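Local structure of FAA hydrolase family protein (Pseudomonas aeruginosa, 6J5Y) at residues Arg138-Gly143 with Leu198-Thr203; Leu68-Pro73 with Leu112-Arg117; Phe21-Val26 with Asp57-Val62. The protein probably hydrolyses fumarylpyruvate to fumarate and pyruvate as a metal-dependent member of the fumarylacetoacetate hydrolase superfamily, here holding manganese and pyruvate. One frame throughout, in Å; residues are numbered along the deposited sequence.

In the fold
From the N terminus the three contacts follow in series, none nested within or crossing another. Contact 3 comes first: Phe21-Val26, leading into strand 26-30, is met again by Asp57-Val62 after a helix and strand 50-54. Contact 2 then closes a loop from strand 67-71 out through strand 79-89 and back along strand 105-116, ending beside the manganese. Contact 1 closes the longest excursion, from strand 140-147 to strand 198-200 and the loop that carries Gly202 and Thr203 of the pyruvate pocket. Strand 140-147 lies between strands 59-61 and 105-116, and therefore joins all three: Ser139 O and Pro141 O bond to Met114 N and Leu112 N, while Ile142 O probably bonds to Val62 N.

Contact 1: residues Arg138-Gly143 with Leu198-Thr203; sequences RSAPIG and LVFTGT. With PYR (pyruvic acid), chain B.
A chi1 of -79° places Phe200 CG anti to the carbonyl carbon, beside the backbone N, and the far atom of the ring, CZ, comes to lie 3.8 Å from the methyl CB of Ala140. Ile142 is stretched out instead: with CG1 opposite the backbone N and the rest of the chain extended, CD1 meets Leu198 CD1 tip to tip at 4.2 Å. Both residues of each pair point their CB toward the other strand. Pro141, between Ala140 and Ile142, turns its ring the other way, onto Leu112 and Met114, but leaves its carbonyl O near the plane of the Phe200 ring, at the edge, 4.4 Å from CZ.

The backbones stay well apart, 10.9 Å between the axes of strands 140-142 and 198-200, and run at 103° to each other. They belong to one curled sheet, and their side chains meet from strands that are not neighbours in it, consistent with the beta-roll core of the FAH fold. Further along, the chain leaves strand 198-200 for the pyruvate pocket. At Gly202 (phi 109°) a side chain would collide with the carbonyl O of Thr201. Pyruvate binds manganese through its carboxylate O and keto O3; Thr203 N (weakly, 3.2 Å from pyruvate O), Arg31 N and Lys134 NZ add hydrogen bonds.

No hydrogen bond spans the two segments; apart from Pro141 O at the ring edge, the contact is made of hydrocarbon groups. This apolar cluster backs the metal site through Phe200, which packs on the metal ligand Glu84 and may limit that carboxylate's freedom to move.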
ATOM      1  N   ARG A 138       3.169   5.264 -11.158  1.00 21.79           N
ATOM      2  CA  ARG A 138       3.106   3.785 -11.035  1.00 22.31           C
ATOM      3  C   ARG A 138       3.797   3.377  -9.733  1.00 19.89           C
ATOM      4  O   ARG A 138       4.505   2.363  -9.720  1.00 18.42           O
ATOM      5  CB  ARG A 138       3.736   3.160 -12.281  1.00 26.65           C
ATOM      6  CG  ARG A 138       2.985   3.490 -13.563  1.00 32.19           C
ATOM      7  CD  ARG A 138       3.504   2.692 -14.743  1.00 36.82           C
ATOM      8  NE  ARG A 138       2.496   2.701 -15.788  1.00 44.10           N
ATOM      9  CZ  ARG A 138       1.898   1.628 -16.310  1.00 46.47           C
ATOM     10  NH1 ARG A 138       0.989   1.790 -17.261  1.00 48.63           N
ATOM     11  NH2 ARG A 138       2.218   0.404 -15.917  1.00 46.37           N
ATOM     12  N   SER A 139       3.535   4.113  -8.660  1.00 17.74           N
ATOM     13  CA  SER A 139       4.211   3.954  -7.349  1.00 17.91           C
ATOM     14  C   SER A 139       3.438   2.990  -6.453  1.00 17.45           C
ATOM     15  O   SER A 139       3.937   2.739  -5.332  1.00 18.69           O
ATOM     16  CB  SER A 139       4.413   5.279  -6.663  1.00 17.78           C
ATOM     17  OG  SER A 139       3.187   5.906  -6.344  1.00 17.71           O
ATOM     18  N   ALA A 140       2.312   2.429  -6.912  1.00 16.67           N
ATOM     19  CA  ALA A 140       1.467   1.540  -6.078  1.00 17.26           C
ATOM     20  C   ALA A 140       0.958   0.340  -6.853  1.00 18.27           C
ATOM     21  O   ALA A 140      -0.239   0.236  -7.102  1.00 17.82           O
ATOM     22  CB  ALA A 140       0.316   2.297  -5.457  1.00 16.72           C
ATOM     23  N   PRO A 141       1.831  -0.648  -7.155  1.00 19.60           N
ATOM     24  CA  PRO A 141       1.362  -1.951  -7.621  1.00 20.15           C
ATOM     25  C   PRO A 141       0.475  -2.640  -6.573  1.00 19.72           C
ATOM     26  O   PRO A 141       0.740  -2.554  -5.383  1.00 18.98           O
ATOM     27  CB  PRO A 141       2.677  -2.712  -7.864  1.00 19.83           C
ATOM     28  CG  PRO A 141       3.697  -1.606  -8.114  1.00 18.85           C
ATOM     29  CD  PRO A 141       3.303  -0.578  -7.072  1.00 18.58           C
ATOM     30  N   ILE A 142      -0.541  -3.355  -7.031  1.00 19.08           N
ATOM     31  CA  ILE A 142      -1.502  -4.041  -6.127  1.00 19.71           C
ATOM     32  C   ILE A 142      -2.068  -5.284  -6.819  1.00 20.68           C
ATOM     33  O   ILE A 142      -2.258  -5.239  -8.043  1.00 20.47           O
ATOM     34  CB  ILE A 142      -2.608  -3.049  -5.718  1.00 21.26           C
ATOM     35  CG1 ILE A 142      -3.484  -3.613  -4.608  1.00 22.62           C
ATOM     36  CG2 ILE A 142      -3.438  -2.631  -6.929  1.00 22.32           C
ATOM     37  CD1 ILE A 142      -4.468  -2.604  -4.063  1.00 24.90           C
ATOM     38  N   GLY A 143      -2.327  -6.339  -6.038  1.00 18.40           N
ATOM     39  CA  GLY A 143      -2.918  -7.590  -6.529  1.00 20.98           C
ATOM     40  C   GLY A 143      -4.436  -7.488  -6.620  1.00 20.62           C
ATOM     41  O   GLY A 143      -5.017  -6.455  -6.280  1.00 21.18           O
ATOM     42  N   LEU A 198      -8.558   3.501  -0.761  1.00 20.13           N
ATOM     43  CA  LEU A 198      -7.655   2.387  -0.366  1.00 19.23           C
ATOM     44  C   LEU A 198      -6.806   2.887   0.786  1.00 19.15           C
ATOM     45  O   LEU A 198      -6.518   4.124   0.826  1.00 18.78           O
ATOM     46  CB  LEU A 198      -6.744   1.951  -1.515  1.00 19.80           C
ATOM     47  CG  LEU A 198      -7.423   1.609  -2.837  1.00 20.44           C
ATOM     48  CD1 LEU A 198      -6.387   1.115  -3.841  1.00 19.86           C
ATOM     49  CD2 LEU A 198      -8.493   0.537  -2.618  1.00 21.02           C
ATOM     50  N   VAL A 199      -6.479   1.984   1.704  1.00 20.12           N
ATOM     51  CA  VAL A 199      -5.493   2.276   2.780  1.00 20.27           C
ATOM     52  C   VAL A 199      -4.377   1.240   2.679  1.00 21.42           C
ATOM     53  O   VAL A 199      -4.647   0.068   2.913  1.00 21.37           O
ATOM     54  CB  VAL A 199      -6.124   2.276   4.178  1.00 19.84           C
ATOM     55  CG1 VAL A 199      -5.114   2.718   5.247  1.00 18.88           C
ATOM     56  CG2 VAL A 199      -7.389   3.102   4.211  1.00 20.26           C
ATOM     57  N   PHE A 200      -3.177   1.699   2.325  1.00 20.68           N
ATOM     58  CA  PHE A 200      -1.893   0.985   2.470  1.00 19.87           C
ATOM     59  C   PHE A 200      -1.499   1.116   3.951  1.00 19.94           C
ATOM     60  O   PHE A 200      -1.294   2.234   4.412  1.00 17.23           O
ATOM     61  CB  PHE A 200      -0.865   1.579   1.500  1.00 20.74           C
ATOM     62  CG  PHE A 200      -0.978   1.130   0.064  1.00 22.51           C
ATOM     63  CD1 PHE A 200      -2.127   1.385  -0.673  1.00 22.66           C
ATOM     64  CD2 PHE A 200       0.078   0.481  -0.566  1.00 24.13           C
ATOM     65  CE1 PHE A 200      -2.228   0.972  -1.997  1.00 23.18           C
ATOM     66  CE2 PHE A 200      -0.020   0.087  -1.894  1.00 23.34           C
ATOM     67  CZ  PHE A 200      -1.165   0.337  -2.609  1.00 22.45           C
ATOM     68  N   THR A 201      -1.470   0.017   4.690  1.00 18.10           N
ATOM     69  CA  THR A 201      -1.392   0.026   6.168  1.00 18.13           C
ATOM     70  C   THR A 201       0.051   0.115   6.672  1.00 20.39           C
ATOM     71  O   THR A 201       0.222   0.109   7.916  1.00 21.67           O
ATOM     72  CB  THR A 201      -2.090  -1.213   6.717  1.00 19.20           C
ATOM     73  OG1 THR A 201      -1.500  -2.378   6.138  1.00 19.84           O
ATOM     74  CG2 THR A 201      -3.576  -1.163   6.420  1.00 19.58           C
ATOM     75  N   GLY A 202       1.043   0.170   5.788  1.00 20.01           N
ATOM     76  CA  GLY A 202       2.462   0.336   6.170  1.00 20.17           C
ATOM     77  C   GLY A 202       3.265  -0.930   5.938  1.00 22.34           C
ATOM     78  O   GLY A 202       2.668  -2.010   5.690  1.00 22.19           O
ATOM     79  N   THR A 203       4.583  -0.834   6.061  1.00 22.22           N
ATOM     80  CA  THR A 203       5.502  -1.933   5.688  1.00 23.94           C
ATOM     81  C   THR A 203       6.316  -2.408   6.892  1.00 25.31           C
ATOM     82  O   THR A 203       6.777  -1.614   7.715  1.00 25.98           O
ATOM     83  CB  THR A 203       6.371  -1.515   4.503  1.00 22.90           C
ATOM     84  OG1 THR A 203       6.869  -2.719   3.918  1.00 24.15           O
ATOM     85  CG2 THR A 203       7.477  -0.546   4.883  1.00 23.86           C
TER
HETATM   86  C   PYR B 301       5.969   3.005   5.672  1.00 21.96           C
HETATM   87  O   PYR B 301       5.287   2.129   5.101  1.00 21.90           O
HETATM   88  OXT PYR B 301       6.407   2.852   6.837  1.00 23.13           O
HETATM   89  CA  PYR B 301       6.154   4.122   5.015  1.00 21.70           C
HETATM   90  O3  PYR B 301       5.601   4.238   3.914  1.00 20.75           O
HETATM   91  CB  PYR B 301       6.958   5.292   5.502  1.00 20.09           C

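Contact 2: residues Leu68-Pro73 with Leu112-Arg117; sequences LELAYP and LDMTRR. With MN (manganese (II) ion), chain C.
Pro73 and Arg116 lie alongside each other, their side chains running in opposite directions, with CB and CG of the proline ring against the aliphatic part of the arginine. Pro73 CB is 4.0 Å from Arg116 CD, and Pro73 CG is 4.1 Å from Arg116 CG. The arginine chain bends about its CG-CD bond (chi3 -75°), and its guanidinium finds carbonyl partners in Ile132 O, for NH1, and Ser74 O, for NH2. Leu70, the third large contributor, slides past Met114 with its CD2 methyl 4.2 Å from Met114 CG; both side chains also rest on Pro141 and Tyr79.

The Leu70-Met114 pair joins two sheets of the FAH fold, since Leu70 comes from edge strand 67-71 of the five-stranded sheet and Met114 from strand 105-116 of the curled sheet that carries the active site. Arg116 is the centre of an inverse gamma turn and the N-cap of helix 117-126. Asp113, which precedes Met114, binds manganese through OD2 at 2.2 Å; a water, the carboxylates of Glu82 and Glu84, and pyruvate O and O3 complete six ligand atoms. Asp113 OD1 forms a salt bridge with Lys54. Thr115 OG1 donates to Asp113 O at 2.9 Å from above the carbonyl plane and is also bonded to Lys134 NZ.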
ATOM      1  N   LEU A  68       4.153  -7.675 -13.303  1.00 22.65           N
ATOM      2  CA  LEU A  68       4.159  -6.271 -13.750  1.00 23.57           C
ATOM      3  C   LEU A  68       5.583  -5.908 -14.142  1.00 22.93           C
ATOM      4  O   LEU A  68       6.510  -6.105 -13.311  1.00 25.65           O
ATOM      5  CB  LEU A  68       3.654  -5.349 -12.643  1.00 23.63           C
ATOM      6  CG  LEU A  68       3.678  -3.865 -12.993  1.00 24.53           C
ATOM      7  CD1 LEU A  68       2.720  -3.574 -14.149  1.00 24.67           C
ATOM      8  CD2 LEU A  68       3.328  -3.022 -11.760  1.00 24.31           C
ATOM      9  N   GLU A  69       5.725  -5.352 -15.334  1.00 22.32           N
ATOM     10  CA  GLU A  69       7.016  -4.845 -15.857  1.00 26.41           C
ATOM     11  C   GLU A  69       7.056  -3.382 -15.462  1.00 26.36           C
ATOM     12  O   GLU A  69       6.362  -2.598 -16.112  1.00 28.07           O
ATOM     13  CB  GLU A  69       7.130  -5.051 -17.367  1.00 26.33           C
ATOM     14  CG  GLU A  69       6.953  -6.497 -17.805  1.00 29.62           C
ATOM     15  CD  GLU A  69       8.017  -7.490 -17.363  1.00 36.99           C
ATOM     16  OE1 GLU A  69       9.189  -7.080 -17.119  1.00 37.62           O
ATOM     17  OE2 GLU A  69       7.664  -8.694 -17.234  1.00 43.98           O
ATOM     18  N   LEU A  70       7.804  -3.061 -14.408  1.00 25.76           N
ATOM     19  CA  LEU A  70       7.771  -1.736 -13.751  1.00 24.22           C
ATOM     20  C   LEU A  70       9.051  -0.963 -14.063  1.00 24.94           C
ATOM     21  O   LEU A  70      10.121  -1.361 -13.576  1.00 24.60           O
ATOM     22  CB  LEU A  70       7.607  -1.943 -12.247  1.00 24.84           C
ATOM     23  CG  LEU A  70       7.309  -0.675 -11.447  1.00 26.15           C
ATOM     24  CD1 LEU A  70       6.212   0.142 -12.110  1.00 27.06           C
ATOM     25  CD2 LEU A  70       6.927  -0.998 -10.017  1.00 25.32           C
ATOM     26  N   ALA A  71       8.926   0.143 -14.803  1.00 25.38           N
ATOM     27  CA  ALA A  71      10.054   0.962 -15.289  1.00 23.71           C
ATOM     28  C   ALA A  71      10.717   1.621 -14.085  1.00 22.91           C
ATOM     29  O   ALA A  71      10.018   2.193 -13.246  1.00 24.88           O
ATOM     30  CB  ALA A  71       9.587   1.973 -16.329  1.00 24.71           C
ATOM     31  N   TYR A  72      12.030   1.502 -13.961  1.00 22.63           N
ATOM     32  CA  TYR A  72      12.769   2.206 -12.890  1.00 22.74           C
ATOM     33  C   TYR A  72      12.400   3.684 -12.988  1.00 23.68           C
ATOM     34  O   TYR A  72      12.377   4.239 -14.076  1.00 25.25           O
ATOM     35  CB  TYR A  72      14.268   1.956 -13.043  1.00 22.69           C
ATOM     36  CG  TYR A  72      15.083   2.385 -11.855  1.00 22.54           C
ATOM     37  CD1 TYR A  72      15.320   1.510 -10.811  1.00 23.76           C
ATOM     38  CD2 TYR A  72      15.637   3.649 -11.779  1.00 24.30           C
ATOM     39  CE1 TYR A  72      16.121   1.868  -9.735  1.00 22.62           C
ATOM     40  CE2 TYR A  72      16.426   4.030 -10.706  1.00 22.89           C
ATOM     41  CZ  TYR A  72      16.640   3.144  -9.661  1.00 23.24           C
ATOM     42  OH  TYR A  72      17.382   3.494  -8.555  1.00 25.05           O
ATOM     43  N   PRO A  73      12.035   4.373 -11.891  1.00 26.62           N
ATOM     44  CA  PRO A  73      11.559   5.752 -12.000  1.00 27.47           C
ATOM     45  C   PRO A  73      12.658   6.802 -12.244  1.00 29.60           C
ATOM     46  O   PRO A  73      13.841   6.496 -12.085  1.00 29.10           O
ATOM     47  CB  PRO A  73      10.863   5.995 -10.657  1.00 27.89           C
ATOM     48  CG  PRO A  73      11.507   5.009  -9.708  1.00 27.21           C
ATOM     49  CD  PRO A  73      11.942   3.827 -10.531  1.00 26.48           C
ATOM     50  N   LEU A 112       2.377  -2.837  -2.935  1.00 21.51           N
ATOM     51  CA  LEU A 112       3.758  -2.325  -2.830  1.00 23.22           C
ATOM     52  C   LEU A 112       3.709  -0.795  -2.798  1.00 22.71           C
ATOM     53  O   LEU A 112       3.171  -0.168  -3.739  1.00 19.54           O
ATOM     54  CB  LEU A 112       4.572  -2.810  -4.027  1.00 24.21           C
ATOM     55  CG  LEU A 112       5.149  -4.216  -3.929  1.00 25.58           C
ATOM     56  CD1 LEU A 112       5.582  -4.700  -5.301  1.00 25.71           C
ATOM     57  CD2 LEU A 112       6.328  -4.233  -2.955  1.00 26.86           C
ATOM     58  N   ASP A 113       4.271  -0.221  -1.745  1.00 21.96           N
ATOM     59  CA  ASP A 113       4.440   1.237  -1.630  1.00 22.24           C
ATOM     60  C   ASP A 113       5.824   1.545  -2.196  1.00 23.41           C
ATOM     61  O   ASP A 113       6.785   1.728  -1.398  1.00 25.83           O
ATOM     62  CB  ASP A 113       4.172   1.679  -0.190  1.00 23.20           C
ATOM     63  CG  ASP A 113       4.470   3.147   0.028  1.00 23.88           C
ATOM     64  OD1 ASP A 113       4.593   3.876  -0.992  1.00 23.48           O
ATOM     65  OD2 ASP A 113       4.596   3.555   1.207  1.00 23.23           O
ATOM     66  N   MET A 114       5.930   1.606  -3.524  1.00 21.33           N
ATOM     67  CA  MET A 114       7.241   1.814  -4.189  1.00 22.33           C
ATOM     68  C   MET A 114       7.673   3.264  -3.895  1.00 22.66           C
ATOM     69  O   MET A 114       6.808   4.148  -3.712  1.00 21.02           O
ATOM     70  CB  MET A 114       7.179   1.505  -5.690  1.00 23.47           C
ATOM     71  CG  MET A 114       6.760   0.059  -5.987  1.00 24.54           C
ATOM     72  SD  MET A 114       7.862  -1.168  -5.211  1.00 25.40           S
ATOM     73  CE  MET A 114       9.454  -0.668  -5.871  1.00 26.02           C
ATOM     74  N   THR A 115       8.957   3.480  -3.648  1.00 20.59           N
ATOM     75  CA  THR A 115       9.427   4.706  -2.950  1.00 21.32           C
ATOM     76  C   THR A 115      10.723   5.197  -3.601  1.00 19.30           C
ATOM     77  O   THR A 115      11.606   4.374  -3.756  1.00 17.24           O
ATOM     78  CB  THR A 115       9.638   4.425  -1.454  1.00 22.68           C
ATOM     79  OG1 THR A 115       8.377   4.049  -0.889  1.00 24.84           O
ATOM     80  CG2 THR A 115      10.180   5.613  -0.697  1.00 23.05           C
ATOM     81  N   ARG A 116      10.820   6.477  -4.000  1.00 19.79           N
ATOM     82  CA  ARG A 116      12.127   7.089  -4.357  1.00 20.02           C
ATOM     83  C   ARG A 116      12.738   7.494  -3.024  1.00 21.88           C
ATOM     84  O   ARG A 116      12.448   8.595  -2.591  1.00 21.77           O
ATOM     85  CB  ARG A 116      11.954   8.226  -5.365  1.00 19.83           C
ATOM     86  CG  ARG A 116      11.309   7.742  -6.659  1.00 20.66           C
ATOM     87  CD  ARG A 116      11.343   8.728  -7.791  1.00 20.62           C
ATOM     88  NE  ARG A 116      10.387   9.812  -7.647  1.00 20.69           N
ATOM     89  CZ  ARG A 116       9.983  10.585  -8.643  1.00 21.40           C
ATOM     90  NH1 ARG A 116       9.109  11.547  -8.411  1.00 23.93           N
ATOM     91  NH2 ARG A 116      10.445  10.384  -9.869  1.00 21.39           N
ATOM     92  N   ARG A 117      13.430   6.574  -2.354  1.00 22.90           N
ATOM     93  CA  ARG A 117      13.865   6.746  -0.927  1.00 24.24           C
ATOM     94  C   ARG A 117      14.785   7.975  -0.763  1.00 22.94           C
ATOM     95  O   ARG A 117      14.622   8.703   0.260  1.00 24.44           O
ATOM     96  CB  ARG A 117      14.532   5.462  -0.424  1.00 21.85           C
ATOM     97  CG  ARG A 117      14.981   5.503   1.031  1.00 23.01           C
ATOM     98  CD  ARG A 117      13.833   5.451   2.018  1.00 23.03           C
ATOM     99  NE  ARG A 117      13.179   4.156   1.915  1.00 24.32           N
ATOM    100  CZ  ARG A 117      11.937   3.862   2.299  1.00 25.11           C
ATOM    101  NH1 ARG A 117      11.127   4.782   2.808  1.00 25.00           N
ATOM    102  NH2 ARG A 117      11.494   2.631   2.138  1.00 24.42           N
TER
HETATM  103 MN    MN C 302       4.738   2.401   3.052  1.00 24.79          MN
HETATM  104  O   HOH W   1       2.754   3.075   3.595  1.00 17.92           O

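Contact 3: residues Phe21-Val26 with Asp57-Val62; sequences FPVRRV and DAVVPV
Apolar packing makes the whole of the direct contact, and Val59 is at its centre, meeting both Val26 and Val23. The closer pair is methyl against methyl: Val26 CG2 lies 3.6 Å from Val59 CG2. The two side chains cross obliquely. In both valines CG1 is anti to the backbone N (chi1 -178° in Val26, 175° in Val59), which leaves CG2 beside that nitrogen as the branch that touches. Val23 adds a looser contact from its CG1, 4.5 Å from the same Val59 CG2, so one methyl of Val59 serves two neighbours. All three valines are buried and direct their CB across the contact. The cluster widens beyond them: Leu12 touches both Val23 and Val59, Leu198 rests on Val23, Phe200 reaches Val26, and Ala140 and Ile142 press on Val59.

Backbone hydrogen bonds hold each segment to other partners, and none passes between the two. Val23 pairs with Val10 and Val26 with Lys54, while Arg25 O probably receives a bond from Leu198 N. On the other segment, Val60 pairs with both Ala140 and Ile142. The two backbones are thus held by other strands, and their nearest CA atoms, Val26 CA and Val59 CA, stay 8.3 Å apart.

The salt bridge here is made by Arg24, whose NH2 meets Asp197 OD1; the same oxygen accepts a bond from Arg25 N, which ties this loop to the start of strand 198-200.

Strands 26-30 and 59-61 belong to one sheet without being neighbours in it, and valines that reach across from both are consistent with the curled beta core of FAH-family enzymes.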
ATOM      1  N   PHE A  21     -13.158  -2.953  -8.810  1.00 25.44           N
ATOM      2  CA  PHE A  21     -13.322  -2.029  -7.660  1.00 25.15           C
ATOM      3  C   PHE A  21     -12.688  -0.696  -8.039  1.00 25.94           C
ATOM      4  O   PHE A  21     -11.461  -0.611  -8.132  1.00 24.17           O
ATOM      5  CB  PHE A  21     -12.659  -2.632  -6.425  1.00 26.16           C
ATOM      6  CG  PHE A  21     -12.848  -1.827  -5.166  1.00 25.86           C
ATOM      7  CD1 PHE A  21     -11.991  -0.774  -4.860  1.00 26.87           C
ATOM      8  CD2 PHE A  21     -13.871  -2.128  -4.290  1.00 25.47           C
ATOM      9  CE1 PHE A  21     -12.168  -0.032  -3.699  1.00 25.99           C
ATOM     10  CE2 PHE A  21     -14.043  -1.388  -3.131  1.00 25.07           C
ATOM     11  CZ  PHE A  21     -13.189  -0.355  -2.834  1.00 25.55           C
ATOM     12  N   PRO A  22     -13.481   0.343  -8.360  1.00 23.69           N
ATOM     13  CA  PRO A  22     -12.955   1.644  -8.791  1.00 24.75           C
ATOM     14  C   PRO A  22     -12.291   2.405  -7.640  1.00 26.62           C
ATOM     15  O   PRO A  22     -12.923   2.616  -6.662  1.00 29.28           O
ATOM     16  CB  PRO A  22     -14.183   2.412  -9.270  1.00 24.16           C
ATOM     17  CG  PRO A  22     -15.298   1.810  -8.494  1.00 25.44           C
ATOM     18  CD  PRO A  22     -14.926   0.356  -8.304  1.00 24.38           C
ATOM     19  N   VAL A  23     -11.048   2.815  -7.836  1.00 26.36           N
ATOM     20  CA  VAL A  23     -10.250   3.495  -6.779  1.00 22.60           C
ATOM     21  C   VAL A  23     -10.564   4.984  -6.690  1.00 22.17           C
ATOM     22  O   VAL A  23     -10.598   5.626  -7.709  1.00 21.71           O
ATOM     23  CB  VAL A  23      -8.755   3.284  -7.027  1.00 21.34           C
ATOM     24  CG1 VAL A  23      -7.900   3.978  -5.988  1.00 20.93           C
ATOM     25  CG2 VAL A  23      -8.448   1.805  -7.076  1.00 21.52           C
ATOM     26  N   ARG A  24     -10.738   5.475  -5.471  1.00 20.94           N
ATOM     27  CA  ARG A  24     -11.002   6.899  -5.225  1.00 19.92           C
ATOM     28  C   ARG A  24      -9.748   7.600  -4.694  1.00 20.84           C
ATOM     29  O   ARG A  24      -9.087   8.179  -5.483  1.00 22.92           O
ATOM     30  CB  ARG A  24     -12.200   7.072  -4.302  1.00 20.84           C
ATOM     31  CG  ARG A  24     -12.608   8.516  -4.093  1.00 20.68           C
ATOM     32  CD  ARG A  24     -13.777   8.592  -3.148  1.00 20.94           C
ATOM     33  NE  ARG A  24     -14.031   9.930  -2.696  1.00 22.24           N
ATOM     34  CZ  ARG A  24     -13.464  10.530  -1.675  1.00 24.12           C
ATOM     35  NH1 ARG A  24     -13.807  11.768  -1.393  1.00 25.49           N
ATOM     36  NH2 ARG A  24     -12.545   9.921  -0.958  1.00 25.29           N
ATOM     37  N   ARG A  25      -9.460   7.525  -3.404  1.00 19.28           N
ATOM     38  CA  ARG A  25      -8.225   8.150  -2.867  1.00 19.52           C
ATOM     39  C   ARG A  25      -7.297   7.031  -2.391  1.00 19.48           C
ATOM     40  O   ARG A  25      -7.782   5.974  -2.063  1.00 19.44           O
ATOM     41  CB  ARG A  25      -8.480   9.076  -1.683  1.00 20.79           C
ATOM     42  CG  ARG A  25      -9.179  10.376  -2.036  1.00 22.03           C
ATOM     43  CD  ARG A  25      -9.102  11.383  -0.918  1.00 23.92           C
ATOM     44  NE  ARG A  25      -9.888  12.553  -1.196  1.00 22.98           N
ATOM     45  CZ  ARG A  25     -10.236  13.457  -0.301  1.00 25.86           C
ATOM     46  NH1 ARG A  25      -9.854  13.344   0.955  1.00 26.74           N
ATOM     47  NH2 ARG A  25     -10.974  14.474  -0.667  1.00 26.33           N
ATOM     48  N   VAL A  26      -6.009   7.322  -2.268  1.00 19.23           N
ATOM     49  CA  VAL A  26      -5.060   6.286  -1.800  1.00 19.45           C
ATOM     50  C   VAL A  26      -4.334   6.833  -0.579  1.00 20.08           C
ATOM     51  O   VAL A  26      -3.616   7.788  -0.703  1.00 19.17           O
ATOM     52  CB  VAL A  26      -4.124   5.777  -2.901  1.00 18.31           C
ATOM     53  CG1 VAL A  26      -3.216   4.691  -2.376  1.00 19.60           C
ATOM     54  CG2 VAL A  26      -4.927   5.282  -4.083  1.00 18.25           C
ATOM     55  N   ASP A  57      -4.190   7.078  -9.750  1.00 22.31           N
ATOM     56  CA  ASP A  57      -3.589   6.621 -11.035  1.00 22.52           C
ATOM     57  C   ASP A  57      -2.123   6.215 -10.867  1.00 21.79           C
ATOM     58  O   ASP A  57      -1.532   5.815 -11.870  1.00 25.60           O
ATOM     59  CB  ASP A  57      -3.815   7.592 -12.194  1.00 24.54           C
ATOM     60  CG  ASP A  57      -3.278   9.003 -12.086  1.00 22.25           C
ATOM     61  OD1 ASP A  57      -2.379   9.259 -11.266  1.00 22.50           O
ATOM     62  OD2 ASP A  57      -3.754   9.823 -12.866  1.00 23.68           O
ATOM     63  N   ALA A  58      -1.576   6.262  -9.657  1.00 20.30           N
ATOM     64  CA  ALA A  58      -0.315   5.595  -9.278  1.00 19.70           C
ATOM     65  C   ALA A  58      -0.585   4.113  -8.993  1.00 20.75           C
ATOM     66  O   ALA A  58       0.378   3.323  -9.007  1.00 17.26           O
ATOM     67  CB  ALA A  58       0.275   6.298  -8.081  1.00 20.15           C
ATOM     68  N   VAL A  59      -1.863   3.723  -8.784  1.00 22.32           N
ATOM     69  CA  VAL A  59      -2.235   2.306  -8.485  1.00 22.19           C
ATOM     70  C   VAL A  59      -2.198   1.489  -9.785  1.00 24.72           C
ATOM     71  O   VAL A  59      -2.848   1.916 -10.803  1.00 21.21           O
ATOM     72  CB  VAL A  59      -3.604   2.210  -7.777  1.00 23.04           C
ATOM     73  CG1 VAL A  59      -4.049   0.765  -7.586  1.00 22.59           C
ATOM     74  CG2 VAL A  59      -3.566   2.918  -6.433  1.00 21.42           C
ATOM     75  N   VAL A  60      -1.450   0.382  -9.796  1.00 24.65           N
ATOM     76  CA  VAL A  60      -1.376  -0.478 -11.013  1.00 24.96           C
ATOM     77  C   VAL A  60      -1.742  -1.913 -10.648  1.00 22.76           C
ATOM     78  O   VAL A  60      -0.973  -2.664 -10.049  1.00 22.95           O
ATOM     79  CB  VAL A  60      -0.070  -0.287 -11.815  1.00 28.72           C
ATOM     80  CG1 VAL A  60       1.132   0.026 -10.955  1.00 33.27           C
ATOM     81  CG2 VAL A  60       0.208  -1.420 -12.789  1.00 26.78           C
ATOM     82  N   PRO A  61      -2.991  -2.304 -10.990  1.00 24.06           N
ATOM     83  CA  PRO A  61      -3.506  -3.657 -10.763  1.00 23.92           C
ATOM     84  C   PRO A  61      -2.637  -4.709 -11.461  1.00 25.38           C
ATOM     85  O   PRO A  61      -2.272  -4.502 -12.603  1.00 22.21           O
ATOM     86  CB  PRO A  61      -4.897  -3.640 -11.436  1.00 24.28           C
ATOM     87  CG  PRO A  61      -5.296  -2.187 -11.381  1.00 24.91           C
ATOM     88  CD  PRO A  61      -4.006  -1.428 -11.616  1.00 24.46           C
ATOM     89  N   VAL A  62      -2.285  -5.774 -10.743  1.00 23.91           N
ATOM     90  CA  VAL A  62      -1.478  -6.904 -11.279  1.00 24.02           C
ATOM     91  C   VAL A  62      -2.336  -8.168 -11.133  1.00 25.59           C
ATOM     92  O   VAL A  62      -2.704  -8.485  -9.987  1.00 22.78           O
ATOM     93  CB  VAL A  62      -0.142  -7.035 -10.530  1.00 25.12           C
ATOM     94  CG1 VAL A  62       0.718  -8.128 -11.142  1.00 25.42           C
ATOM     95  CG2 VAL A  62       0.628  -5.704 -10.457  1.00 23.51           C
TER